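PDB 6MPR: malonate decarboxylase subunit alpha from Acinetobacter baumannii ATCC 17978, which probably serves as the acyl-carrier-protein transferase subunit of malonate decarboxylase, the enzyme that splits malonate into acetate and carbon dioxide. Local coordinates for residues A[308-312]-A[313-317]; A[545-548]-A[549-553]. All blocks are in the same frame, centred on the assembly; numbering follows the deposited sequence.

Contact 1 (A[308-312]-A[313-317])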
ATOM      1  N   PRO A 308      26.364  -9.499 -10.635  1.00 13.64           N
ATOM      2  CA  PRO A 308      26.635 -10.848 -11.165  1.00 12.92           C
ATOM      3  C   PRO A 308      25.370 -11.685 -11.346  1.00 12.40           C
ATOM      4  O   PRO A 308      25.245 -12.414 -12.339  1.00 14.25           O
ATOM      5  CB  PRO A 308      27.596 -11.440 -10.122  1.00 13.01           C
ATOM      6  CG  PRO A 308      28.285 -10.240  -9.548  1.00 12.98           C
ATOM      7  CD  PRO A 308      27.184  -9.217  -9.438  1.00 13.14           C
ATOM      8  N   ALA A 309      24.419 -11.591 -10.414  1.00 11.87           N
ATOM      9  CA  ALA A 309      23.149 -12.300 -10.556  1.00 14.63           C
ATOM     10  C   ALA A 309      22.350 -11.806 -11.763  1.00 14.96           C
ATOM     11  O   ALA A 309      21.633 -12.591 -12.393  1.00 13.33           O
ATOM     12  CB  ALA A 309      22.320 -12.143  -9.272  1.00 13.97           C
ATOM     13  N   ILE A 310      22.419 -10.504 -12.079  1.00 11.29           N
ATOM     14  CA  ILE A 310      21.779 -10.021 -13.298  1.00 11.29           C
ATOM     15  C   ILE A 310      22.508 -10.553 -14.523  1.00 11.93           C
ATOM     16  O   ILE A 310      21.890 -11.070 -15.458  1.00 14.41           O
ATOM     17  CB  ILE A 310      21.742  -8.487 -13.327  1.00 11.56           C
ATOM     18  CG1 ILE A 310      20.902  -7.946 -12.173  1.00 11.09           C
ATOM     19  CG2 ILE A 310      21.189  -7.999 -14.666  1.00 12.87           C
ATOM     20  CD1 ILE A 310      21.065  -6.443 -12.005  1.00 13.17           C
ATOM     21  N   GLU A 311      23.837 -10.424 -14.539  1.00 13.03           N
ATOM     22  CA  GLU A 311      24.591 -10.770 -15.743  1.00 15.09           C
ATOM     23  C   GLU A 311      24.486 -12.247 -16.082  1.00 18.82           C
ATOM     24  O   GLU A 311      24.570 -12.613 -17.264  1.00 14.81           O
ATOM     25  CB  GLU A 311      26.061 -10.377 -15.581  1.00 17.85           C
ATOM     26  CG  GLU A 311      26.288  -8.874 -15.473  1.00 18.10           C
ATOM     27  CD  GLU A 311      25.737  -8.120 -16.673  1.00 15.45           C
ATOM     28  OE1 GLU A 311      26.230  -8.340 -17.794  1.00 17.22           O
ATOM     29  OE2 GLU A 311      24.792  -7.320 -16.492  1.00 21.10           O
ATOM     30  N   THR A 312      24.336 -13.113 -15.075  1.00 13.27           N
ATOM     31  CA  THR A 312      24.242 -14.546 -15.346  1.00 16.85           C
ATOM     32  C   THR A 312      22.815 -15.025 -15.558  1.00 15.45           C
ATOM     33  O   THR A 312      22.606 -16.235 -15.716  1.00 21.49           O
ATOM     34  CB  THR A 312      24.880 -15.366 -14.218  1.00 18.22           C
ATOM     35  OG1 THR A 312      24.345 -14.941 -12.957  1.00 15.56           O
ATOM     36  CG2 THR A 312      26.398 -15.194 -14.210  1.00 14.34           C
ATOM     37  N   GLY A 313      21.835 -14.125 -15.564  1.00 15.74           N
ATOM     38  CA  GLY A 313      20.477 -14.485 -15.939  1.00 20.89           C
ATOM     39  C   GLY A 313      19.561 -14.922 -14.815  1.00 16.92           C
ATOM     40  O   GLY A 313      18.480 -15.448 -15.102  1.00 16.10           O
ATOM     41  N   TRP A 314      19.944 -14.718 -13.549  1.00 12.11           N
ATOM     42  CA  TRP A 314      19.054 -15.080 -12.447  1.00 11.77           C
ATOM     43  C   TRP A 314      17.927 -14.077 -12.292  1.00 12.97           C
ATOM     44  O   TRP A 314      16.788 -14.454 -11.988  1.00 15.17           O
ATOM     45  CB  TRP A 314      19.813 -15.144 -11.123  1.00 12.75           C
ATOM     46  CG  TRP A 314      20.705 -16.315 -11.007  1.00 13.85           C
ATOM     47  CD1 TRP A 314      21.906 -16.490 -11.630  1.00 19.49           C
ATOM     48  CD2 TRP A 314      20.489 -17.478 -10.203  1.00 12.95           C
ATOM     49  NE1 TRP A 314      22.445 -17.703 -11.273  1.00 16.75           N
ATOM     50  CE2 TRP A 314      21.599 -18.323 -10.391  1.00 14.98           C
ATOM     51  CE3 TRP A 314      19.467 -17.885  -9.339  1.00 12.23           C
ATOM     52  CZ2 TRP A 314      21.704 -19.567  -9.767  1.00 18.81           C
ATOM     53  CZ3 TRP A 314      19.571 -19.107  -8.718  1.00 15.85           C
ATOM     54  CH2 TRP A 314      20.682 -19.941  -8.936  1.00 13.76           C
ATOM     55  N   VAL A 315      18.232 -12.798 -12.480  1.00 15.75           N
ATOM     56  CA  VAL A 315      17.349 -11.706 -12.098  1.00 12.11           C
ATOM     57  C   VAL A 315      16.540 -11.302 -13.321  1.00 14.94           C
ATOM     58  O   VAL A 315      17.086 -10.729 -14.274  1.00 16.88           O
ATOM     59  CB  VAL A 315      18.136 -10.514 -11.551  1.00 11.74           C
ATOM     60  CG1 VAL A 315      17.185  -9.376 -11.229  1.00 12.88           C
ATOM     61  CG2 VAL A 315      18.945 -10.909 -10.314  1.00 14.63           C
ATOM     62  N   GLU A 316      15.227 -11.546 -13.271  1.00 12.01           N
ATOM     63  CA  GLU A 316      14.354 -11.254 -14.402  1.00 14.42           C
ATOM     64  C   GLU A 316      13.760  -9.858 -14.363  1.00 13.33           C
ATOM     65  O   GLU A 316      13.544  -9.259 -15.425  1.00 14.72           O
ATOM     66  CB  GLU A 316      13.245 -12.307 -14.480  1.00 13.43           C
ATOM     67  CG  GLU A 316      13.869 -13.636 -14.923  1.00 27.13           C
ATOM     68  CD  GLU A 316      12.924 -14.816 -14.900  1.00 36.06           C
ATOM     69  OE1 GLU A 316      13.435 -15.956 -14.963  1.00 37.74           O
ATOM     70  OE2 GLU A 316      11.691 -14.617 -14.821  1.00 33.67           O
ATOM     71  N   SER A 317      13.518  -9.319 -13.175  1.00 10.55           N
ATOM     72  CA  SER A 317      12.895  -8.013 -13.055  1.00  9.28           C
ATOM     73  C   SER A 317      13.284  -7.401 -11.718  1.00  9.09           C
ATOM     74  O   SER A 317      13.403  -8.103 -10.707  1.00  9.91           O
ATOM     75  CB  SER A 317      11.373  -8.118 -13.167  1.00 12.39           C
ATOM     76  OG  SER A 317      10.822  -8.777 -12.033  1.00 11.84           O
TER
HETATM   77  O   HOH W   1      19.057 -11.288 -15.801  1.00 17.03           O

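Contact 2 (A[545-548]-A[549-553])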
ATOM      1  N   LYS A 545      34.733 -10.379  -5.380  1.00 16.43           N
ATOM      2  CA  LYS A 545      35.452 -10.234  -4.117  1.00 16.40           C
ATOM      3  C   LYS A 545      35.637  -8.785  -3.686  1.00 20.89           C
ATOM      4  O   LYS A 545      36.013  -8.538  -2.533  1.00 24.57           O
ATOM      5  CB  LYS A 545      36.834 -10.894  -4.225  1.00 25.32           C
ATOM      6  CG  LYS A 545      36.865 -12.386  -3.929  1.00 32.73           C
ATOM      7  CD  LYS A 545      36.100 -13.175  -4.967  1.00 33.02           C
ATOM      8  CE  LYS A 545      36.394 -14.663  -4.856  1.00 31.49           C
ATOM      9  NZ  LYS A 545      35.727 -15.409  -5.956  1.00 34.74           N
ATOM     10  N   ASN A 546      35.407  -7.827  -4.574  1.00 20.97           N
ATOM     11  CA  ASN A 546      35.676  -6.428  -4.270  1.00 24.18           C
ATOM     12  C   ASN A 546      34.917  -5.577  -5.278  1.00 19.56           C
ATOM     13  O   ASN A 546      34.266  -6.096  -6.191  1.00 19.28           O
ATOM     14  CB  ASN A 546      37.183  -6.136  -4.289  1.00 21.47           C
ATOM     15  CG  ASN A 546      37.857  -6.596  -5.577  1.00 26.69           C
ATOM     16  OD1 ASN A 546      37.316  -6.436  -6.676  1.00 20.94           O
ATOM     17  ND2 ASN A 546      39.043  -7.177  -5.446  1.00 30.51           N
ATOM     18  N   ILE A 547      35.025  -4.257  -5.112  1.00 21.42           N
ATOM     19  CA  ILE A 547      34.328  -3.320  -5.991  1.00 21.88           C
ATOM     20  C   ILE A 547      34.848  -3.428  -7.423  1.00 21.63           C
ATOM     21  O   ILE A 547      34.065  -3.429  -8.382  1.00 22.72           O
ATOM     22  CB  ILE A 547      34.468  -1.884  -5.442  1.00 21.90           C
ATOM     23  CG1 ILE A 547      33.632  -1.686  -4.167  1.00 20.24           C
ATOM     24  CG2 ILE A 547      34.142  -0.856  -6.509  1.00 20.60           C
ATOM     25  CD1 ILE A 547      32.145  -1.524  -4.403  1.00 16.11           C
ATOM     26  N   ALA A 548      36.174  -3.486  -7.593  1.00 20.56           N
ATOM     27  CA  ALA A 548      36.743  -3.641  -8.931  1.00 22.06           C
ATOM     28  C   ALA A 548      36.118  -4.828  -9.654  1.00 22.52           C
ATOM     29  O   ALA A 548      35.868  -4.772 -10.862  1.00 23.89           O
ATOM     30  CB  ALA A 548      38.262  -3.809  -8.849  1.00 25.20           C
ATOM     31  N   ASP A 549      35.836  -5.904  -8.917  1.00 20.08           N
ATOM     32  CA  ASP A 549      35.216  -7.077  -9.520  1.00 17.64           C
ATOM     33  C   ASP A 549      33.806  -6.765 -10.008  1.00 20.66           C
ATOM     34  O   ASP A 549      33.380  -7.267 -11.061  1.00 19.19           O
ATOM     35  CB  ASP A 549      35.194  -8.225  -8.515  1.00 16.13           C
ATOM     36  CG  ASP A 549      36.496  -9.006  -8.488  1.00 25.83           C
ATOM     37  OD1 ASP A 549      37.424  -8.667  -9.253  1.00 24.77           O
ATOM     38  OD2 ASP A 549      36.581  -9.960  -7.693  1.00 26.28           O
ATOM     39  N   LEU A 550      33.072  -5.927  -9.267  1.00 17.00           N
ATOM     40  CA  LEU A 550      31.746  -5.524  -9.717  1.00 16.15           C
ATOM     41  C   LEU A 550      31.838  -4.677 -10.978  1.00 19.06           C
ATOM     42  O   LEU A 550      31.019  -4.825 -11.892  1.00 16.93           O
ATOM     43  CB  LEU A 550      31.010  -4.767  -8.607  1.00 13.91           C
ATOM     44  CG  LEU A 550      30.654  -5.620  -7.375  1.00 11.46           C
ATOM     45  CD1 LEU A 550      29.999  -4.789  -6.300  1.00 15.86           C
ATOM     46  CD2 LEU A 550      29.760  -6.784  -7.776  1.00 13.85           C
ATOM     47  N   VAL A 551      32.838  -3.794 -11.051  1.00 15.65           N
ATOM     48  CA  VAL A 551      33.022  -2.998 -12.265  1.00 16.52           C
ATOM     49  C   VAL A 551      33.261  -3.909 -13.458  1.00 20.25           C
ATOM     50  O   VAL A 551      32.658  -3.741 -14.529  1.00 21.95           O
ATOM     51  CB  VAL A 551      34.179  -2.000 -12.088  1.00 17.25           C
ATOM     52  CG1 VAL A 551      34.442  -1.270 -13.395  1.00 18.27           C
ATOM     53  CG2 VAL A 551      33.862  -1.029 -10.975  1.00 20.15           C
ATOM     54  N   THR A 552      34.167  -4.877 -13.292  1.00 18.91           N
ATOM     55  CA  THR A 552      34.439  -5.846 -14.347  1.00 18.70           C
ATOM     56  C   THR A 552      33.170  -6.590 -14.751  1.00 18.85           C
ATOM     57  O   THR A 552      32.863  -6.711 -15.944  1.00 22.07           O
ATOM     58  CB  THR A 552      35.523  -6.811 -13.871  1.00 21.29           C
ATOM     59  OG1 THR A 552      36.723  -6.067 -13.604  1.00 24.01           O
ATOM     60  CG2 THR A 552      35.814  -7.888 -14.926  1.00 25.93           C
ATOM     61  N   TRP A 553      32.418  -7.088 -13.764  1.00 17.03           N
ATOM     62  CA  TRP A 553      31.168  -7.797 -14.040  1.00 23.80           C
ATOM     63  C   TRP A 553      30.202  -6.943 -14.855  1.00 17.45           C
ATOM     64  O   TRP A 553      29.465  -7.460 -15.701  1.00 18.61           O
ATOM     65  CB  TRP A 553      30.508  -8.206 -12.725  1.00 20.17           C
ATOM     66  CG  TRP A 553      30.814  -9.607 -12.246  1.00 18.40           C
ATOM     67  CD1 TRP A 553      31.617  -9.956 -11.198  1.00 22.29           C
ATOM     68  CD2 TRP A 553      30.281 -10.832 -12.766  1.00 17.09           C
ATOM     69  NE1 TRP A 553      31.632 -11.326 -11.046  1.00 22.47           N
ATOM     70  CE2 TRP A 553      30.822 -11.886 -11.997  1.00 18.34           C
ATOM     71  CE3 TRP A 553      29.408 -11.143 -13.819  1.00 18.45           C
ATOM     72  CZ2 TRP A 553      30.503 -13.223 -12.229  1.00 17.73           C
ATOM     73  CZ3 TRP A 553      29.100 -12.474 -14.057  1.00 20.88           C
ATOM     74  CH2 TRP A 553      29.649 -13.498 -13.270  1.00 20.01           C
TER
HETATM   75  O   HOH W   2      39.914  -8.305  -8.220  1.00 46.40           O

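Contact 1 (A[308-312]-A[313-317])
Gly-313 and Trp-314 turn their backbone N-H groups back into the last turn of helix 307-311, Gly-313 N reaching Ile-310 O at 3.1 Å and Trp-314 N reaching Ala-309 O at 3.0 Å. With the positive phi of Gly-313 (91°), these two bonds make a Schellman motif, a classic way of ending a helix. Glycine suits the position because a CB there would be jammed against the carbonyl oxygen of Thr-312. The two bonds differ in direction: Trp-314 N lies nearly in line with the carbonyl of Ala-309, whereas Gly-313 N stands well above the carbonyl plane of Ile-310. Val-315 N adds a weak bond to Ala-309 O.

Beyond the glycine, Trp-314 and Val-315 pass beside Ala-309 and Ile-310 before the chain leaves for strand 317-319. Val-315 directs its CB at the helix: CG2 packs against Ala-309 CB at 3.7 Å, and CB sits 3.8 Å from Ile-310 CG1. Ile-310 also packs on Trp-20 of the second subunit, and Trp-298 of strand 297-299 packs on Val-315, tying the helix end to the sheet. A water donates to both Ile-310 O and Val-315 O, linking the last helical turn to the chain leaving it.

Thr-312 bends its hydroxyl back to the helix. With chi1 at 51°, OG1 sits between the backbone N and carbonyl carbon and donates to Pro-308 O at 2.8 Å, on the opposite face of that carbonyl from Thr-312 N. The same oxygen meets the indole edge, near the ring plane, with OG1 3.2 Å from Trp-314 CD1.

Contact 2 (A[545-548]-A[549-553])
Asp-549 is held by two separate bonds to the residues that precede helix 547-553, and this first turn is the tight part of the contact. Asn-546 OD1 takes the N-H of Asp-549 at 2.7 Å, almost straight out from the side-chain carbonyl. Asp-549 OD2 accepts from Lys-545 N at 3.0 Å through its anti lone pair, with a nearly linear N-H (166°). Asn-546 is thus the N-cap. Its chi1 of 52° swings the amide over the first turn, where OD1 gives the Asp-549 N-H a better acceptor than its weak bond to Asn-546 O; the amide and carboxylate planes stand 50° apart. A carboxylate at this end of a helix would also be favoured by the helix dipole. After a weak bond from Leu-550 N to Asn-546 O, the first helical bond of good geometry runs from Val-551 N to Ile-547 O.

The apolar contacts are looser. Ile-547 CD1 approaches Leu-550 CD1 at 4.3 Å, and Pro-560 packs on Ile-547 and Val-551.

On the solvent side, Ala-548 and Thr-552 are exposed, joined by the backbone bond from Thr-552 N to Ala-548 O at 3.0 Å. Beside the cap, one water accepts from Asn-546 ND2 and donates to Asp-549 OD1 at 2.7 Å.

In the fold
Contacts 1 and 2 illustrate the two ends of short helices: contact 1 finishes helix 307-311 and contact 2 starts helix 547-553, far apart in sequence but with centres about 16 Å apart. The helices meet directly through Trp-553. Its CD1 lies 3.7 Å from Pro-308 CG, its CH2 lies 3.8 Å from Thr-312 CG2, and its backbone O is 3.5 Å from Glu-311 CG, while Leu-550 CD2 adds a contact of 3.9 Å with Pro-308 CD. The indole NE1 bonds to Ala-543 O. Contact 1 also reaches the second subunit, whereas no other chain of the assembly touches contact 2.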